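Local coordinates for nucleoside diphosphate kinase (Encephalitozoon cuniculi, PDB 3MPD), which probably transfers the gamma phosphate of ATP to nucleoside diphosphates by a ping-pong mechanism through a phosphorylated enzyme intermediate, with magnesium as cofactor, at residues Gly120-Cys123 with Val124-Glu128; Ile25-Arg28 with Phe29-Gly33. All coordinates share one frame; numbering follows the deposited sequence.

Contact 1. Residues Gly120-Cys123 with Val124-Glu128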
ATOM      1  N   GLY A 120      14.161  -1.511   6.117  1.00 22.06           N
ATOM      2  CA  GLY A 120      13.777  -0.230   6.731  1.00 21.44           C
ATOM      3  C   GLY A 120      15.018   0.619   6.908  1.00 24.08           C
ATOM      4  O   GLY A 120      16.085   0.075   7.195  1.00 22.83           O
ATOM      5  N   SER A 121      14.902   1.944   6.746  1.00 24.47           N
ATOM      6  CA  SER A 121      16.075   2.822   6.913  1.00 26.71           C
ATOM      7  C   SER A 121      16.779   2.618   8.262  1.00 27.59           C
ATOM      8  O   SER A 121      16.134   2.349   9.258  1.00 26.80           O
ATOM      9  CB  SER A 121      15.684   4.303   6.773  1.00 27.04           C
ATOM     10  OG  SER A 121      14.965   4.526   5.581  1.00 26.21           O
ATOM     11  N   ASP A 122      18.100   2.770   8.290  1.00 30.97           N
ATOM     12  CA  ASP A 122      18.849   2.577   9.535  1.00 32.86           C
ATOM     13  C   ASP A 122      19.097   3.878  10.301  1.00 34.02           C
ATOM     14  O   ASP A 122      19.430   3.844  11.481  1.00 35.21           O
ATOM     15  CB  ASP A 122      20.145   1.769   9.324  1.00 33.92           C
ATOM     16  CG  ASP A 122      21.190   2.487   8.482  1.00 38.59           C
ATOM     17  OD1 ASP A 122      20.951   3.600   7.946  1.00 40.52           O
ATOM     18  OD2 ASP A 122      22.295   1.902   8.350  1.00 41.18           O
ATOM     19  N   CYS A 123      18.905   5.011   9.633  1.00 34.10           N
ATOM     20  CA  CYS A 123      19.069   6.316  10.261  1.00 35.42           C
ATOM     21  C   CYS A 123      18.337   7.380   9.441  1.00 35.38           C
ATOM     22  O   CYS A 123      17.926   7.125   8.312  1.00 34.18           O
ATOM     23  CB  CYS A 123      20.559   6.655  10.423  1.00 37.10           C
ATOM     24  SG  CYS A 123      21.477   6.817   8.867  1.00 40.93           S
ATOM     25  N   VAL A 124      18.188   8.573  10.005  1.00 36.83           N
ATOM     26  CA  VAL A 124      17.451   9.655   9.340  1.00 38.15           C
ATOM     27  C   VAL A 124      18.104  10.091   8.014  1.00 39.74           C
ATOM     28  O   VAL A 124      17.417  10.308   7.008  1.00 39.43           O
ATOM     29  CB  VAL A 124      17.252  10.855  10.311  1.00 39.85           C
ATOM     30  CG1 VAL A 124      17.009  12.165   9.559  1.00 41.63           C
ATOM     31  CG2 VAL A 124      16.099  10.553  11.294  1.00 38.93           C
ATOM     32  N   GLU A 125      19.433  10.207   8.021  1.00 41.41           N
ATOM     33  CA  GLU A 125      20.215  10.518   6.820  1.00 43.26           C
ATOM     34  C   GLU A 125      19.926   9.536   5.666  1.00 41.08           C
ATOM     35  O   GLU A 125      19.645   9.957   4.540  1.00 41.25           O
ATOM     36  CB  GLU A 125      21.714  10.557   7.169  1.00 45.62           C
ATOM     37  CG  GLU A 125      22.644  10.607   5.964  1.00 50.91           C
ATOM     38  CD  GLU A 125      24.067  10.955   6.336  1.00 58.01           C
ATOM     39  OE1 GLU A 125      24.342  12.156   6.584  1.00 62.40           O
ATOM     40  OE2 GLU A 125      24.919  10.031   6.349  1.00 60.32           O
ATOM     41  N   ASN A 126      19.975   8.239   5.953  1.00 38.50           N
ATOM     42  CA  ASN A 126      19.674   7.226   4.936  1.00 37.13           C
ATOM     43  C   ASN A 126      18.202   7.186   4.512  1.00 35.54           C
ATOM     44  O   ASN A 126      17.905   6.989   3.336  1.00 35.85           O
ATOM     45  CB  ASN A 126      20.180   5.850   5.363  1.00 35.82           C
ATOM     46  CG  ASN A 126      21.705   5.749   5.289  1.00 39.08           C
ATOM     47  OD1 ASN A 126      22.353   6.578   4.678  1.00 40.60           O
ATOM     48  ND2 ASN A 126      22.271   4.736   5.937  1.00 39.57           N
ATOM     49  N   ALA A 127      17.290   7.404   5.454  1.00 33.44           N
ATOM     50  CA  ALA A 127      15.875   7.538   5.114  1.00 32.98           C
ATOM     51  C   ALA A 127      15.615   8.636   4.067  1.00 34.87           C
ATOM     52  O   ALA A 127      14.848   8.432   3.121  1.00 34.83           O
ATOM     53  CB  ALA A 127      15.081   7.828   6.348  1.00 31.73           C
ATOM     54  N   GLU A 128      16.227   9.799   4.255  1.00 36.44           N
ATOM     55  CA  GLU A 128      16.038  10.933   3.320  1.00 39.09           C
ATOM     56  C   GLU A 128      16.600  10.629   1.927  1.00 39.70           C
ATOM     57  O   GLU A 128      15.936  10.863   0.919  1.00 40.08           O
ATOM     58  CB  GLU A 128      16.651  12.214   3.894  1.00 41.40           C
ATOM     59  CG  GLU A 128      15.870  12.719   5.119  1.00 42.99           C
ATOM     60  CD  GLU A 128      14.385  12.937   4.836  1.00 44.40           C
ATOM     61  OE1 GLU A 128      14.058  13.737   3.921  1.00 45.35           O
ATOM     62  OE2 GLU A 128      13.539  12.323   5.540  1.00 42.93           O
TER
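Cys123 is the N-cap of helix 124-134, in the short loop that runs from the end of strand 118-120 into that helix. Its SG takes a capping bond from Asn126 N in the first turn, at 3.6 Å and with an N-H...S angle of 161°. The torsion chi1 of 63° sets the sulfur between the backbone N and carbonyl carbon of Cys123, where it faces the helix start. The first i to i+4 backbone bond of the helix runs from Ala127 N to Cys123 O, 2.9 Å. Asn126 also reaches back to the loop with its side chain. Asn126 ND2 meets the syn lone pair of Asp122 OD1 at 2.7 Å; the amide and carboxylate planes are 16° apart, and OD1 is somewhat tilted from the amide plane. Asp122 also touches Arg89 of helix 84-92, an ATP-binding residue by similarity, so this side of the loop borders the probable nucleotide site. His119, by similarity the phosphohistidine, lies just before, in strand 118-120. Ser121 is buried, its OG hydrogen-bonded to Glu130 and to the backbone of Phe9. It packs on Ala127: Ser121 OG lies 3.2 Å from Ala127 CA and Ser121 CB 3.6 Å from Ala127 CB.

Contact 2. Residues Ile25-Arg28 with Phe29-Gly33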
ATOM      1  N   ILE A  25       2.511  -7.277   7.133  1.00 15.97           N
ATOM      2  CA  ILE A  25       3.587  -6.303   7.334  1.00 16.03           C
ATOM      3  C   ILE A  25       2.989  -4.893   7.616  1.00 16.18           C
ATOM      4  O   ILE A  25       3.379  -4.221   8.553  1.00 17.51           O
ATOM      5  CB  ILE A  25       4.491  -6.285   6.089  1.00 15.67           C
ATOM      6  CG1 ILE A  25       5.395  -7.545   6.066  1.00 17.04           C
ATOM      7  CG2 ILE A  25       5.311  -4.985   6.023  1.00 16.14           C
ATOM      8  CD1 ILE A  25       5.973  -7.841   4.653  1.00 18.82           C
ATOM      9  N   ILE A  26       2.049  -4.456   6.811  1.00 14.88           N
ATOM     10  CA  ILE A  26       1.472  -3.129   7.006  1.00 16.17           C
ATOM     11  C   ILE A  26       0.771  -3.029   8.371  1.00 16.43           C
ATOM     12  O   ILE A  26       0.813  -1.978   9.024  1.00 17.79           O
ATOM     13  CB  ILE A  26       0.523  -2.782   5.837  1.00 15.80           C
ATOM     14  CG1 ILE A  26       1.371  -2.566   4.545  1.00 17.15           C
ATOM     15  CG2 ILE A  26      -0.342  -1.528   6.187  1.00 16.83           C
ATOM     16  CD1 ILE A  26       0.511  -2.230   3.302  1.00 17.97           C
ATOM     17  N   GLN A  27       0.111  -4.106   8.792  1.00 15.82           N
ATOM     18  CA  GLN A  27      -0.516  -4.132  10.124  1.00 16.63           C
ATOM     19  C   GLN A  27       0.457  -3.722  11.237  1.00 16.78           C
ATOM     20  O   GLN A  27       0.052  -2.994  12.158  1.00 17.28           O
ATOM     21  CB  GLN A  27      -1.090  -5.530  10.446  1.00 16.27           C
ATOM     22  CG  GLN A  27      -1.840  -5.638  11.786  1.00 19.12           C
ATOM     23  CD  GLN A  27      -2.286  -7.123  12.112  1.00 25.88           C
ATOM     24  OE1 GLN A  27      -2.452  -7.950  11.228  1.00 29.35           O
ATOM     25  NE2 GLN A  27      -2.447  -7.420  13.367  1.00 27.55           N
ATOM     26  N   ARG A  28       1.710  -4.197  11.178  1.00 16.51           N
ATOM     27  CA  ARG A  28       2.670  -3.904  12.267  1.00 17.10           C
ATOM     28  C   ARG A  28       2.893  -2.391  12.384  1.00 16.37           C
ATOM     29  O   ARG A  28       2.954  -1.854  13.488  1.00 16.10           O
ATOM     30  CB  ARG A  28       4.027  -4.593  12.096  1.00 16.27           C
ATOM     31  CG  ARG A  28       3.992  -6.091  11.724  1.00 20.76           C
ATOM     32  CD  ARG A  28       3.426  -6.892  12.866  1.00 21.75           C
ATOM     33  NE  ARG A  28       3.474  -8.347  12.618  1.00 25.21           N
ATOM     34  CZ  ARG A  28       4.450  -9.180  12.982  1.00 21.72           C
ATOM     35  NH1 ARG A  28       5.542  -8.739  13.584  1.00 18.18           N
ATOM     36  NH2 ARG A  28       4.303 -10.483  12.765  1.00 20.16           N
ATOM     37  N   PHE A  29       3.029  -1.726  11.239  1.00 16.58           N
ATOM     38  CA  PHE A  29       3.298  -0.290  11.207  1.00 16.49           C
ATOM     39  C   PHE A  29       2.073   0.545  11.570  1.00 17.36           C
ATOM     40  O   PHE A  29       2.164   1.567  12.288  1.00 18.26           O
ATOM     41  CB  PHE A  29       3.846   0.112   9.830  1.00 16.91           C
ATOM     42  CG  PHE A  29       5.242  -0.356   9.614  1.00 18.66           C
ATOM     43  CD1 PHE A  29       6.304   0.503   9.848  1.00 18.57           C
ATOM     44  CD2 PHE A  29       5.509  -1.672   9.216  1.00 19.98           C
ATOM     45  CE1 PHE A  29       7.613   0.059   9.695  1.00 20.21           C
ATOM     46  CE2 PHE A  29       6.851  -2.118   9.064  1.00 19.17           C
ATOM     47  CZ  PHE A  29       7.877  -1.240   9.317  1.00 18.33           C
ATOM     48  N   GLU A  30       0.930   0.121  11.058  1.00 17.32           N
ATOM     49  CA  GLU A  30      -0.306   0.878  11.215  1.00 17.35           C
ATOM     50  C   GLU A  30      -0.791   0.739  12.672  1.00 17.98           C
ATOM     51  O   GLU A  30      -1.293   1.701  13.255  1.00 17.58           O
ATOM     52  CB  GLU A  30      -1.348   0.331  10.204  1.00 18.52           C
ATOM     53  CG  GLU A  30      -2.701   1.026  10.218  1.00 18.27           C
ATOM     54  CD  GLU A  30      -3.659   0.550   9.113  1.00 21.10           C
ATOM     55  OE1 GLU A  30      -3.768  -0.683   8.831  1.00 20.60           O
ATOM     56  OE2 GLU A  30      -4.376   1.424   8.575  1.00 18.85           O
ATOM     57  N   GLU A  31      -0.620  -0.454  13.273  1.00 17.42           N
ATOM     58  CA  GLU A  31      -1.053  -0.671  14.681  1.00 18.38           C
ATOM     59  C   GLU A  31      -0.125  -0.004  15.676  1.00 18.45           C
ATOM     60  O   GLU A  31      -0.549   0.321  16.800  1.00 18.65           O
ATOM     61  CB  GLU A  31      -1.203  -2.171  15.036  1.00 17.89           C
ATOM     62  CG  GLU A  31      -2.421  -2.788  14.421  1.00 17.39           C
ATOM     63  CD  GLU A  31      -2.626  -4.263  14.803  1.00 19.57           C
ATOM     64  OE1 GLU A  31      -1.655  -5.017  15.148  1.00 20.43           O
ATOM     65  OE2 GLU A  31      -3.788  -4.677  14.692  1.00 21.47           O
ATOM     66  N   LYS A  32       1.128   0.211  15.266  1.00 17.40           N
ATOM     67  CA  LYS A  32       2.099   0.914  16.103  1.00 18.14           C
ATOM     68  C   LYS A  32       1.850   2.445  16.147  1.00 19.28           C
ATOM     69  O   LYS A  32       2.372   3.134  17.034  1.00 20.80           O
ATOM     70  CB  LYS A  32       3.523   0.637  15.615  1.00 17.32           C
ATOM     71  CG  LYS A  32       4.663   1.232  16.501  1.00 19.57           C
ATOM     72  CD  LYS A  32       4.628   0.770  17.977  1.00 18.30           C
ATOM     73  CE  LYS A  32       5.999   1.001  18.641  1.00 18.37           C
ATOM     74  NZ  LYS A  32       6.014   0.587  20.084  1.00 17.43           N
ATOM     75  N   GLY A  33       1.074   2.967  15.199  1.00 18.07           N
ATOM     76  CA  GLY A  33       0.651   4.365  15.219  1.00 19.17           C
ATOM     77  C   GLY A  33       1.300   5.250  14.159  1.00 20.90           C
ATOM     78  O   GLY A  33       1.048   6.464  14.128  1.00 22.04           O
TER
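Gln27 and Glu31 meet one turn apart near the C-terminal end of helix 22-32, which closes at Gly33 in a Schellman motif. The polar side-chain contact is a hydrogen bond from Gln27 NE2 to Glu31 OE1, 3.1 Å long with an N-H...O angle of 164°. The acceptor lies in the amide plane of Gln27, but the donor comes from above the carboxylate plane, and the two flat groups are turned 81° apart. Gln27 has CG anti to its backbone N (chi1 -177°), and its extended chain brings NE2 to Glu31. Gln27 CG also packs against Glu31 CD at 3.4 Å.

The backbone bonds are those of an alpha helix. Glu30 N donates to Ile26 O and Glu31 N to Gln27 O, both at 2.9 Å. The next bond, Lys32 N to Arg28 O, is longer at 3.3 Å and more bent. Gly33 has positive phi, and its N makes two weak bonds back to Phe29 O and Glu30 O.

Phe29 turns a ring edge to the backbone, with CD2 3.4 Å from Ile25 O near the ring plane. The apolar contact is looser: Ile25 CG2 lies 4.5 Å from Phe29 CE2.

The helix faces have different neighbours. Glu30 accepts hydrogen bonds from Ile22 N and Ser23 N of the second subunit, and Ile26 packs on its counterpart there. Arg28 forms a salt bridge with Asp108 of helix 105-109. Phe29 reaches Trp79 and Ile10 on the sheet, Leu91 of helix 84-92 and Ile105 of helix 105-109.

Overall arrangement
From the N terminus, the chain forms strand 7-12 and reaches helix 22-32, where contact 2 lies within the last turns and ends the helix ahead of strand 35-42. Contact 1 comes much later, after strand 118-120, at the start of helix 124-134. The two are in series and neither nest nor cross. Each is local to one helix end, a C-terminal end in contact 2 and an N-terminal end in contact 1. Their centres are 18 Å apart and their nearest atoms about 7 Å, without touching. Both reach strand 7-12 and helix 84-92. Contact 2 also meets the second subunit, which does not touch the segments of contact 1.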